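Long-range contacts in periplasmic binding protein (Mycobacterium smegmatis, PDB 4MDY), which probably captures iron complexes outside the cell membrane and passes them to an ABC transporter, as a solute-binding lipoprotein: residues Asp43-Val49 with Val145-Met151; Trp66-Gln72 with Phe273-Ser278; Val17-Phe21 with Thr121-Gly126; Phe162-Lys166 with Phe200-Gly205. One frame throughout, in Å; residues are numbered along the deposited sequence.

The N-terminal strand 15-19 opens contact 3 with residues 17-21; 43-49 then begins contact 1 and 66-72 contact 2. Contact 3 closes first, at 121-126, and contact 1 next, at 145-151, so contacts 1, 2 and 3 all cross one another. Contact 4 opens on helix 148-168, which contact 1 also uses, and closes at 200-205, nested inside the long loop that contact 2 completes at 273-278. Contacts 1 and 3 tie together parts of the lobe built on strands 33-35, 99-102 and 121-123, whereas contact 4 sets the far part of helix 148-168 against helix 199-203 of the second lobe. Contact 2 touches contact 1 and joins the first lobe to the turn before helix 279-294.

Contact 1 (Asp43-Val49 with Val145-Met151); sequences DLLAVGV and VFKNAEM
V47 and V145 carry most of the apolar packing between the end of helix 40-46 and residues 145-151. The V47 methyls divide the work. With CG1 anti to the carbonyl carbon (chi1 -65°), V47 CG1 lies 3.8 Å from the CE methyl of M151 and also touches CG of E150. V47 CG2 meets V145 CG2 at 4.0 Å. V145 reaches two further residues, its CG1 touching L44 CD2 at 3.8 Å and its CG2 touching V49 CG2. The chain of M151, a selenomethionine, bends at chi2 and chi3, and its CE also rests 3.5 Å from D43 O.

The polar link is a single bond. K147, in the N-cap position of helix 148-168, stretches alongside V47 and donates from NZ to V47 O at 2.9 Å, in the carbonyl plane with a C=O...N angle of 157°. Here helix 40-46 ends in a Schellman motif, V49 N bonding L44 O and G48 N bonding L45 O; V47 N also reaches L44 O, from the opposite face to V49 N.

An ammonium group at the C-terminal end of a helix is probably favoured by the carbonyls gathered there. The lysine thus probably adds a charge-assisted bond at the margin of an otherwise apolar interface.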
# COMPACT_ATOMS: atom_id res chain seq x y z
N ASP A 43 -0.41 2.23 9.47
CA ASP A 43 -1.07 1.37 10.46
C ASP A 43 -0.91 1.98 11.85
O ASP A 43 -1.87 2.10 12.60
CB ASP A 43 -0.49 -0.05 10.45
CG ASP A 43 -0.62 -0.73 9.10
OD1 ASP A 43 -1.74 -1.18 8.75
OD2 ASP A 43 0.40 -0.81 8.39
N LEU A 44 0.31 2.40 12.18
CA LEU A 44 0.60 3.00 13.48
C LEU A 44 -0.21 4.28 13.71
O LEU A 44 -0.91 4.43 14.72
CB LEU A 44 2.11 3.27 13.60
CG LEU A 44 2.93 1.97 13.69
CD1 LEU A 44 4.40 2.18 13.38
CD2 LEU A 44 2.75 1.30 15.05
N LEU A 45 -0.15 5.19 12.74
CA LEU A 45 -0.84 6.47 12.84
C LEU A 45 -2.37 6.31 12.89
O LEU A 45 -3.04 7.09 13.57
CB LEU A 45 -0.43 7.39 11.70
CG LEU A 45 1.01 7.92 11.80
CD1 LEU A 45 1.40 8.62 10.51
CD2 LEU A 45 1.17 8.85 12.99
N ALA A 46 -2.90 5.31 12.20
CA ALA A 46 -4.34 5.04 12.22
C ALA A 46 -4.87 4.84 13.64
O ALA A 46 -5.99 5.23 13.93
CB ALA A 46 -4.68 3.83 11.36
N VAL A 47 -4.05 4.24 14.50
CA VAL A 47 -4.46 3.97 15.89
C VAL A 47 -3.81 4.90 16.91
O VAL A 47 -3.84 4.64 18.11
CB VAL A 47 -4.23 2.48 16.27
CG1 VAL A 47 -5.13 1.58 15.43
CG2 VAL A 47 -2.77 2.07 16.11
N GLY A 48 -3.21 6.00 16.44
CA GLY A 48 -2.71 7.04 17.34
C GLY A 48 -1.33 6.80 17.91
O GLY A 48 -0.93 7.48 18.85
N VAL A 49 -0.59 5.85 17.35
CA VAL A 49 0.78 5.61 17.74
C VAL A 49 1.66 6.39 16.77
O VAL A 49 1.70 6.07 15.58
CB VAL A 49 1.13 4.11 17.71
CG1 VAL A 49 2.61 3.89 18.00
CG2 VAL A 49 0.25 3.36 18.72
N VAL A 145 0.87 -3.08 19.42
CA VAL A 145 0.74 -1.77 20.07
C VAL A 145 -0.48 -1.68 20.99
O VAL A 145 -0.84 -0.59 21.44
CB VAL A 145 0.78 -0.60 19.05
CG1 VAL A 145 2.02 -0.71 18.17
CG2 VAL A 145 -0.48 -0.52 18.19
N PHE A 146 -1.09 -2.83 21.26
CA PHE A 146 -2.15 -2.97 22.26
C PHE A 146 -3.44 -2.24 21.85
O PHE A 146 -4.15 -1.71 22.70
CB PHE A 146 -1.66 -2.50 23.64
CG PHE A 146 -0.60 -3.37 24.25
CD1 PHE A 146 0.71 -3.37 23.77
CD2 PHE A 146 -0.90 -4.17 25.35
CE1 PHE A 146 1.68 -4.17 24.35
CE2 PHE A 146 0.07 -4.97 25.93
CZ PHE A 146 1.36 -4.97 25.43
N LYS A 147 -3.72 -2.21 20.55
CA LYS A 147 -4.89 -1.52 20.01
C LYS A 147 -5.55 -2.38 18.93
O LYS A 147 -6.00 -1.90 17.89
CB LYS A 147 -4.49 -0.14 19.47
CG LYS A 147 -3.84 0.73 20.54
CD LYS A 147 -3.77 2.19 20.16
CE LYS A 147 -2.85 2.96 21.10
NZ LYS A 147 -2.85 4.43 20.81
N ASN A 148 -5.60 -3.68 19.20
CA ASN A 148 -6.17 -4.62 18.25
C ASN A 148 -7.67 -4.41 18.00
O ASN A 148 -8.14 -4.63 16.89
CB ASN A 148 -5.88 -6.06 18.66
CG ASN A 148 -6.15 -6.31 20.13
OD1 ASN A 148 -5.38 -5.88 21.00
ND2 ASN A 148 -7.25 -7.01 20.42
N ALA A 149 -8.41 -3.98 19.02
CA ALA A 149 -9.85 -3.71 18.86
C ALA A 149 -10.11 -2.60 17.83
O ALA A 149 -10.94 -2.73 16.94
CB ALA A 149 -10.49 -3.37 20.20
N GLU A 150 -9.38 -1.50 17.95
CA GLU A 150 -9.52 -0.41 16.99
C GLU A 150 -9.08 -0.84 15.60
O GLU A 150 -9.71 -0.47 14.61
CB GLU A 150 -8.74 0.83 17.44
CG GLU A 150 -8.96 2.07 16.57
CD GLU A 150 -10.38 2.61 16.68
OE1 GLU A 150 -10.58 3.55 17.47
OE2 GLU A 150 -11.29 2.08 16.00
N MSE A 151 -7.98 -1.58 15.52
CA MSE A 151 -7.44 -1.98 14.22
C MSE A 151 -8.44 -2.86 13.51
O MSE A 151 -8.66 -2.74 12.31
CB MSE A 151 -6.10 -2.70 14.36
CG MSE A 151 -5.41 -2.91 13.02
SE MSE A 151 -4.79 -1.20 12.25
CE MSE A 151 -3.21 -1.07 13.42

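Contact 2 (Trp66-Gln72 with Phe273-Ser278); sequences WPWAQRQ and FASPLS
An aromatic cluster of W66, W68 and F273 joins helix 67-73 to the turn between helices 265-273 and 279-294, and W57 and F58 extend it. The W68 indole is held on three sides. S278 CB lies over one face, 3.7 Å from the centroid of the five-membered ring in a CH-pi contact, W66 CB lies against the opposite face, and F273 CG is at the edge, near the plane. W68 and F273 make a T-shaped pair, the indole edge directed at the phenyl face with the planes 71° apart. W66 meets the far end of the same phenyl obliquely, NE1 lying 3.3 Å from F273 CE1. L277 reaches W68 CD1 with CB at 3.7 Å and A69 CB with CD1 at 3.8 Å.

The turn behind these rings is held by two serines that exchange bonds: S275 OG accepts from S278 N at 2.8 Å, an ST motif, and S278 OG, which also bonds A270 O, accepts from S275 N at 3.0 Å.

D42 OD2 bonds both W68 NE1 and S275 OG. One carboxylate oxygen therefore gathers polar groups from both segments, satisfying the buried indole N-H and probably fixing the rotation of the ring between its two neighbours.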
# COMPACT_ATOMS: atom_id res chain seq x y z
N TRP A 66 2.39 10.62 3.89
CA TRP A 66 1.55 11.16 2.83
C TRP A 66 0.36 11.94 3.42
O TRP A 66 0.07 11.81 4.62
CB TRP A 66 1.08 10.03 1.91
CG TRP A 66 2.18 9.55 0.97
CD1 TRP A 66 3.35 8.94 1.32
CD2 TRP A 66 2.19 9.65 -0.45
NE1 TRP A 66 4.09 8.66 0.21
CE2 TRP A 66 3.40 9.08 -0.90
CE3 TRP A 66 1.30 10.16 -1.40
CZ2 TRP A 66 3.73 9.00 -2.25
CZ3 TRP A 66 1.64 10.09 -2.74
CH2 TRP A 66 2.84 9.50 -3.15
N PRO A 67 -0.32 12.76 2.59
CA PRO A 67 -1.33 13.68 3.11
C PRO A 67 -2.42 13.05 3.98
O PRO A 67 -2.89 13.68 4.91
CB PRO A 67 -1.93 14.28 1.83
CG PRO A 67 -0.80 14.26 0.86
CD PRO A 67 -0.10 12.96 1.14
N TRP A 68 -2.82 11.82 3.68
CA TRP A 68 -3.88 11.16 4.44
C TRP A 68 -3.47 10.74 5.87
O TRP A 68 -4.32 10.32 6.65
CB TRP A 68 -4.39 9.94 3.68
CG TRP A 68 -3.31 8.97 3.35
CD1 TRP A 68 -2.74 8.07 4.20
CD2 TRP A 68 -2.63 8.83 2.10
NE1 TRP A 68 -1.76 7.37 3.55
CE2 TRP A 68 -1.67 7.82 2.26
CE3 TRP A 68 -2.75 9.46 0.85
CZ2 TRP A 68 -0.83 7.40 1.23
CZ3 TRP A 68 -1.91 9.04 -0.18
CH2 TRP A 68 -0.97 8.03 0.01
N ALA A 69 -2.18 10.84 6.20
CA ALA A 69 -1.72 10.53 7.55
C ALA A 69 -1.08 11.73 8.27
O ALA A 69 -0.63 11.59 9.41
CB ALA A 69 -0.76 9.36 7.51
N GLN A 70 -1.07 12.90 7.63
CA GLN A 70 -0.44 14.10 8.20
C GLN A 70 -1.15 14.65 9.43
O GLN A 70 -0.50 15.06 10.39
CB GLN A 70 -0.30 15.19 7.12
CG GLN A 70 0.94 15.03 6.25
CD GLN A 70 2.22 15.28 7.03
OE1 GLN A 70 2.20 16.01 8.03
NE2 GLN A 70 3.33 14.66 6.60
N ARG A 71 -2.49 14.66 9.41
CA ARG A 71 -3.30 15.06 10.57
C ARG A 71 -2.89 14.26 11.81
O ARG A 71 -2.71 14.81 12.90
CB ARG A 71 -4.79 14.82 10.29
CG ARG A 71 -5.73 15.14 11.45
CD ARG A 71 -7.16 14.68 11.21
NE ARG A 71 -7.39 13.27 11.53
CZ ARG A 71 -7.51 12.77 12.77
NH1 ARG A 71 -7.42 13.55 13.84
NH2 ARG A 71 -7.73 11.46 12.94
N GLN A 72 -2.76 12.95 11.63
CA GLN A 72 -2.43 12.03 12.72
C GLN A 72 -0.99 12.25 13.21
O GLN A 72 -0.69 12.08 14.38
CB GLN A 72 -2.63 10.58 12.26
CG GLN A 72 -4.07 10.20 11.96
CD GLN A 72 -4.55 10.60 10.57
OE1 GLN A 72 -3.92 11.41 9.87
NE2 GLN A 72 -5.68 10.05 10.16
N PHE A 273 0.03 2.47 -1.10
CA PHE A 273 0.13 2.25 0.34
C PHE A 273 -0.87 1.22 0.87
O PHE A 273 -0.57 0.50 1.83
CB PHE A 273 -0.01 3.57 1.09
CG PHE A 273 1.29 4.24 1.35
CD1 PHE A 273 1.98 4.87 0.31
CD2 PHE A 273 1.85 4.25 2.62
CE1 PHE A 273 3.20 5.49 0.55
CE2 PHE A 273 3.06 4.86 2.86
CZ PHE A 273 3.74 5.48 1.82
N ALA A 274 -2.05 1.17 0.26
CA ALA A 274 -3.05 0.15 0.60
C ALA A 274 -3.16 -0.02 2.12
O ALA A 274 -3.01 -1.12 2.66
CB ALA A 274 -2.69 -1.17 -0.06
N SER A 275 -3.41 1.09 2.82
CA SER A 275 -3.36 1.12 4.27
C SER A 275 -4.73 1.47 4.87
O SER A 275 -5.63 1.88 4.15
CB SER A 275 -2.32 2.15 4.71
OG SER A 275 -2.87 3.45 4.73
N PRO A 276 -4.87 1.32 6.20
CA PRO A 276 -6.11 1.73 6.87
C PRO A 276 -6.46 3.21 6.67
O PRO A 276 -7.63 3.59 6.74
CB PRO A 276 -5.82 1.45 8.34
CG PRO A 276 -4.84 0.33 8.32
CD PRO A 276 -3.98 0.57 7.11
N LEU A 277 -5.46 4.04 6.44
CA LEU A 277 -5.69 5.46 6.19
C LEU A 277 -5.74 5.80 4.71
O LEU A 277 -6.41 6.76 4.34
CB LEU A 277 -4.62 6.31 6.89
CG LEU A 277 -4.61 6.27 8.41
CD1 LEU A 277 -3.49 7.16 8.95
CD2 LEU A 277 -5.95 6.69 8.99
N SER A 278 -5.05 5.04 3.86
CA SER A 278 -4.98 5.39 2.44
C SER A 278 -6.17 4.85 1.65
O SER A 278 -6.64 5.50 0.71
CB SER A 278 -3.64 4.95 1.83
OG SER A 278 -3.67 3.64 1.31

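Contact 3 (Val17-Phe21 with Thr121-Gly126); sequences VRHAF and TVAQTG
A20 N donates to Q124 O at 2.8 Å, the one hydrogen bond between the two segments. It is nearly straight (161° at the hydrogen) and lies in the carbonyl plane, and it draws the end of strand 15-19 against the exit of strand 121-123. Q124 O is also 3.3 Å from H19 CB, while A20 CB sits 3.3 Å from G126 O.

H19 has its CG between the backbone N and the carbonyl carbon (chi1 52°), which turns the imidazole back over the chain so that ND1 accepts from F21 N at 3.2 Å, within the ring plane. A123 presents CB over one face of this ring, 4.0 Å from its centroid, and that methyl also reaches the edge of the F21 ring at CD2, 3.6 Å away. F21 CE2 approaches Q124 NE2 at 3.6 Å, with the phenyl and amide planes almost perpendicular; the amide itself donates to L107 O. Y112, on helix 109-116, meets both the H19 and F21 rings.

H19 NE2 pairs with T24 OG1, which also bonds T121 O. With ND1 accepting, this is consistent with a neutral ring protonated at NE2. A123 N, buried against the imidazole face, finds no partner in the model. The N-terminal hairpin is thus joined to the edge strand of the parallel sheet by one backbone bond and by the packing of H19, A20 and F21, with both imidazole nitrogens bonded.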
# COMPACT_ATOMS: atom_id res chain seq x y z
N VAL A 17 3.26 -11.70 19.77
CA VAL A 17 2.83 -11.85 18.37
C VAL A 17 3.67 -12.90 17.67
O VAL A 17 4.84 -13.07 17.98
CB VAL A 17 2.85 -10.52 17.58
CG1 VAL A 17 1.88 -9.53 18.19
CG2 VAL A 17 4.25 -9.93 17.49
N ARG A 18 3.05 -13.58 16.72
CA ARG A 18 3.69 -14.67 15.99
C ARG A 18 3.93 -14.25 14.55
O ARG A 18 3.03 -13.73 13.88
CB ARG A 18 2.80 -15.91 16.05
CG ARG A 18 2.33 -16.22 17.46
CD ARG A 18 1.54 -17.52 17.52
NE ARG A 18 2.40 -18.69 17.37
CZ ARG A 18 3.01 -19.34 18.36
NH1 ARG A 18 2.88 -18.94 19.63
NH2 ARG A 18 3.77 -20.40 18.09
N HIS A 19 5.15 -14.44 14.08
CA HIS A 19 5.55 -13.98 12.76
C HIS A 19 6.50 -14.99 12.10
O HIS A 19 6.74 -16.08 12.65
CB HIS A 19 6.17 -12.58 12.87
CG HIS A 19 7.26 -12.47 13.88
ND1 HIS A 19 8.47 -13.11 13.73
CD2 HIS A 19 7.33 -11.82 15.06
CE1 HIS A 19 9.24 -12.86 14.77
NE2 HIS A 19 8.57 -12.08 15.60
N ALA A 20 7.04 -14.63 10.95
CA ALA A 20 7.85 -15.54 10.13
C ALA A 20 9.10 -16.08 10.84
O ALA A 20 9.59 -17.15 10.49
CB ALA A 20 8.25 -14.87 8.83
N PHE A 21 9.61 -15.34 11.81
CA PHE A 21 10.84 -15.70 12.52
C PHE A 21 10.61 -16.12 13.98
O PHE A 21 11.55 -16.17 14.77
CB PHE A 21 11.82 -14.54 12.41
CG PHE A 21 12.04 -14.11 10.99
CD1 PHE A 21 12.63 -14.99 10.08
CD2 PHE A 21 11.60 -12.88 10.53
CE1 PHE A 21 12.81 -14.62 8.76
CE2 PHE A 21 11.79 -12.51 9.21
CZ PHE A 21 12.39 -13.38 8.32
N THR A 121 10.84 -6.84 17.90
CA THR A 121 10.75 -6.55 16.48
C THR A 121 9.60 -7.36 15.88
O THR A 121 9.50 -8.57 16.10
CB THR A 121 12.09 -6.87 15.78
OG1 THR A 121 13.10 -5.97 16.27
CG2 THR A 121 11.99 -6.73 14.28
N VAL A 122 8.73 -6.66 15.15
CA VAL A 122 7.57 -7.28 14.51
C VAL A 122 7.89 -7.51 13.04
O VAL A 122 8.10 -6.55 12.29
CB VAL A 122 6.30 -6.40 14.62
CG1 VAL A 122 5.09 -7.15 14.08
CG2 VAL A 122 6.06 -5.96 16.06
N ALA A 123 7.92 -8.78 12.64
CA ALA A 123 8.22 -9.19 11.27
C ALA A 123 6.96 -9.52 10.48
O ALA A 123 5.86 -9.63 11.04
CB ALA A 123 9.14 -10.40 11.28
N GLN A 124 7.15 -9.69 9.18
CA GLN A 124 6.11 -10.21 8.31
C GLN A 124 5.58 -11.53 8.87
O GLN A 124 6.29 -12.26 9.58
CB GLN A 124 6.63 -10.40 6.88
CG GLN A 124 7.72 -11.46 6.71
CD GLN A 124 9.13 -10.92 6.83
OE1 GLN A 124 9.38 -9.93 7.53
NE2 GLN A 124 10.06 -11.56 6.15
N THR A 125 4.32 -11.83 8.58
CA THR A 125 3.67 -12.99 9.21
C THR A 125 4.02 -14.29 8.51
O THR A 125 4.09 -15.34 9.16
CB THR A 125 2.14 -12.82 9.23
OG1 THR A 125 1.69 -12.44 7.93
CG2 THR A 125 1.73 -11.75 10.20
N GLY A 126 4.23 -14.23 7.20
CA GLY A 126 4.49 -15.42 6.40
C GLY A 126 5.72 -15.27 5.53
O GLY A 126 6.73 -14.72 5.96

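Contact 4 (Phe162-Lys166 with Phe200-Gly205); sequences FTTVK and FLTQMG
F162 and M204 are packed tightly: the selenomethionine CE lies 3.3 Å from F162 CE1, approaching the ring obliquely. On this buried side F200 sets its CB over a face of the F162 ring, 3.8 Å from the centroid and only 17° off the normal, whereas its own ring is turned away, inclined at 46° to that of F162. The M204 chain runs fully extended past CG (chi2 180°), which carries CE out to the phenyl while CG stays beside V165 CG1 at 3.7 Å. Y279 meets the F162 ring edge-to-face, and helix 279-294 packs against V165 and F200 as well.

The contact thus sets the C-terminal part of helix 148-168, the long helix that links the lobes in this class of binding protein, against the end of helix 199-203. That shorter helix closes in a Schellman motif at G205, where the backbone comes close to K166: CD of the lysine lies 3.9 Å from G205 CA, and K166 CA makes a CA-H...O contact with M204 O.

On the solvent side a water bridges the two segments. It donates to Q203 O at 2.8 Å and also bonds T163 OG1, spanning T163 and the end of the shorter helix. Q203 lays its amide beside the F162 ring, OE1 3.7 Å from CD2, and its NE2 bonds D159. K166 bends at its outer torsions, taking its amine away from the interface.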
# COMPACT_ATOMS: atom_id res chain seq x y z
N PHE A 162 -15.70 0.07 0.57
CA PHE A 162 -15.74 -0.53 -0.77
C PHE A 162 -17.07 -1.23 -1.08
O PHE A 162 -17.56 -1.15 -2.21
CB PHE A 162 -14.55 -1.48 -0.97
CG PHE A 162 -13.22 -0.78 -0.93
CD1 PHE A 162 -12.97 0.33 -1.74
CD2 PHE A 162 -12.22 -1.21 -0.08
CE1 PHE A 162 -11.75 0.99 -1.70
CE2 PHE A 162 -10.99 -0.56 -0.04
CZ PHE A 162 -10.76 0.55 -0.85
N THR A 163 -17.65 -1.89 -0.08
CA THR A 163 -19.01 -2.46 -0.19
C THR A 163 -20.02 -1.38 -0.55
O THR A 163 -20.91 -1.60 -1.37
CB THR A 163 -19.44 -3.15 1.12
OG1 THR A 163 -18.75 -4.40 1.26
CG2 THR A 163 -20.95 -3.41 1.16
N THR A 164 -19.88 -0.21 0.06
CA THR A 164 -20.78 0.91 -0.19
C THR A 164 -20.60 1.47 -1.61
O THR A 164 -21.57 1.89 -2.23
CB THR A 164 -20.57 2.03 0.86
OG1 THR A 164 -20.96 1.55 2.15
CG2 THR A 164 -21.41 3.25 0.53
N VAL A 165 -19.37 1.46 -2.12
CA VAL A 165 -19.10 1.90 -3.49
C VAL A 165 -19.89 1.02 -4.47
O VAL A 165 -20.51 1.52 -5.42
CB VAL A 165 -17.60 1.85 -3.85
CG1 VAL A 165 -17.38 2.08 -5.34
CG2 VAL A 165 -16.83 2.89 -3.04
N LYS A 166 -19.86 -0.29 -4.23
CA LYS A 166 -20.60 -1.26 -5.04
C LYS A 166 -22.10 -0.92 -5.06
O LYS A 166 -22.73 -0.92 -6.12
CB LYS A 166 -20.33 -2.66 -4.49
CG LYS A 166 -21.13 -3.79 -5.12
CD LYS A 166 -20.37 -5.11 -5.01
CE LYS A 166 -21.29 -6.31 -4.82
NZ LYS A 166 -21.59 -6.53 -3.38
N PHE A 200 -9.67 -4.70 -3.51
CA PHE A 200 -10.49 -3.51 -3.41
C PHE A 200 -11.32 -3.27 -4.67
O PHE A 200 -12.44 -2.80 -4.58
CB PHE A 200 -9.67 -2.27 -3.03
CG PHE A 200 -8.89 -1.67 -4.17
CD1 PHE A 200 -7.63 -2.17 -4.51
CD2 PHE A 200 -9.38 -0.59 -4.87
CE1 PHE A 200 -6.90 -1.60 -5.54
CE2 PHE A 200 -8.65 -0.01 -5.90
CZ PHE A 200 -7.41 -0.52 -6.23
N LEU A 201 -10.77 -3.63 -5.83
CA LEU A 201 -11.50 -3.48 -7.09
C LEU A 201 -12.64 -4.48 -7.18
O LEU A 201 -13.76 -4.13 -7.58
CB LEU A 201 -10.56 -3.64 -8.29
CG LEU A 201 -9.46 -2.58 -8.43
CD1 LEU A 201 -8.45 -3.02 -9.47
CD2 LEU A 201 -10.05 -1.23 -8.78
N THR A 202 -12.34 -5.72 -6.81
CA THR A 202 -13.33 -6.80 -6.78
C THR A 202 -14.48 -6.45 -5.82
O THR A 202 -15.65 -6.67 -6.14
CB THR A 202 -12.67 -8.14 -6.41
OG1 THR A 202 -11.71 -8.49 -7.42
CG2 THR A 202 -13.69 -9.27 -6.28
N GLN A 203 -14.13 -5.90 -4.66
CA GLN A 203 -15.12 -5.49 -3.64
C GLN A 203 -16.04 -4.36 -4.12
O GLN A 203 -17.18 -4.25 -3.65
CB GLN A 203 -14.42 -5.01 -2.37
CG GLN A 203 -13.78 -6.09 -1.51
CD GLN A 203 -13.03 -5.48 -0.33
OE1 GLN A 203 -11.94 -4.92 -0.49
NE2 GLN A 203 -13.61 -5.58 0.86
N MSE A 204 -15.55 -3.53 -5.03
CA MSE A 204 -16.36 -2.48 -5.64
C MSE A 204 -17.26 -3.00 -6.74
O MSE A 204 -18.07 -2.25 -7.28
CB MSE A 204 -15.45 -1.41 -6.25
CG MSE A 204 -14.79 -0.52 -5.21
SE MSE A 204 -13.67 0.75 -6.22
CE MSE A 204 -12.70 1.73 -4.81
N GLY A 205 -17.13 -4.29 -7.09
CA GLY A 205 -18.01 -4.93 -8.07
C GLY A 205 -17.37 -5.18 -9.42
O GLY A 205 -17.98 -5.82 -10.28
O HOH W 1 -18.17 -5.70 -1.46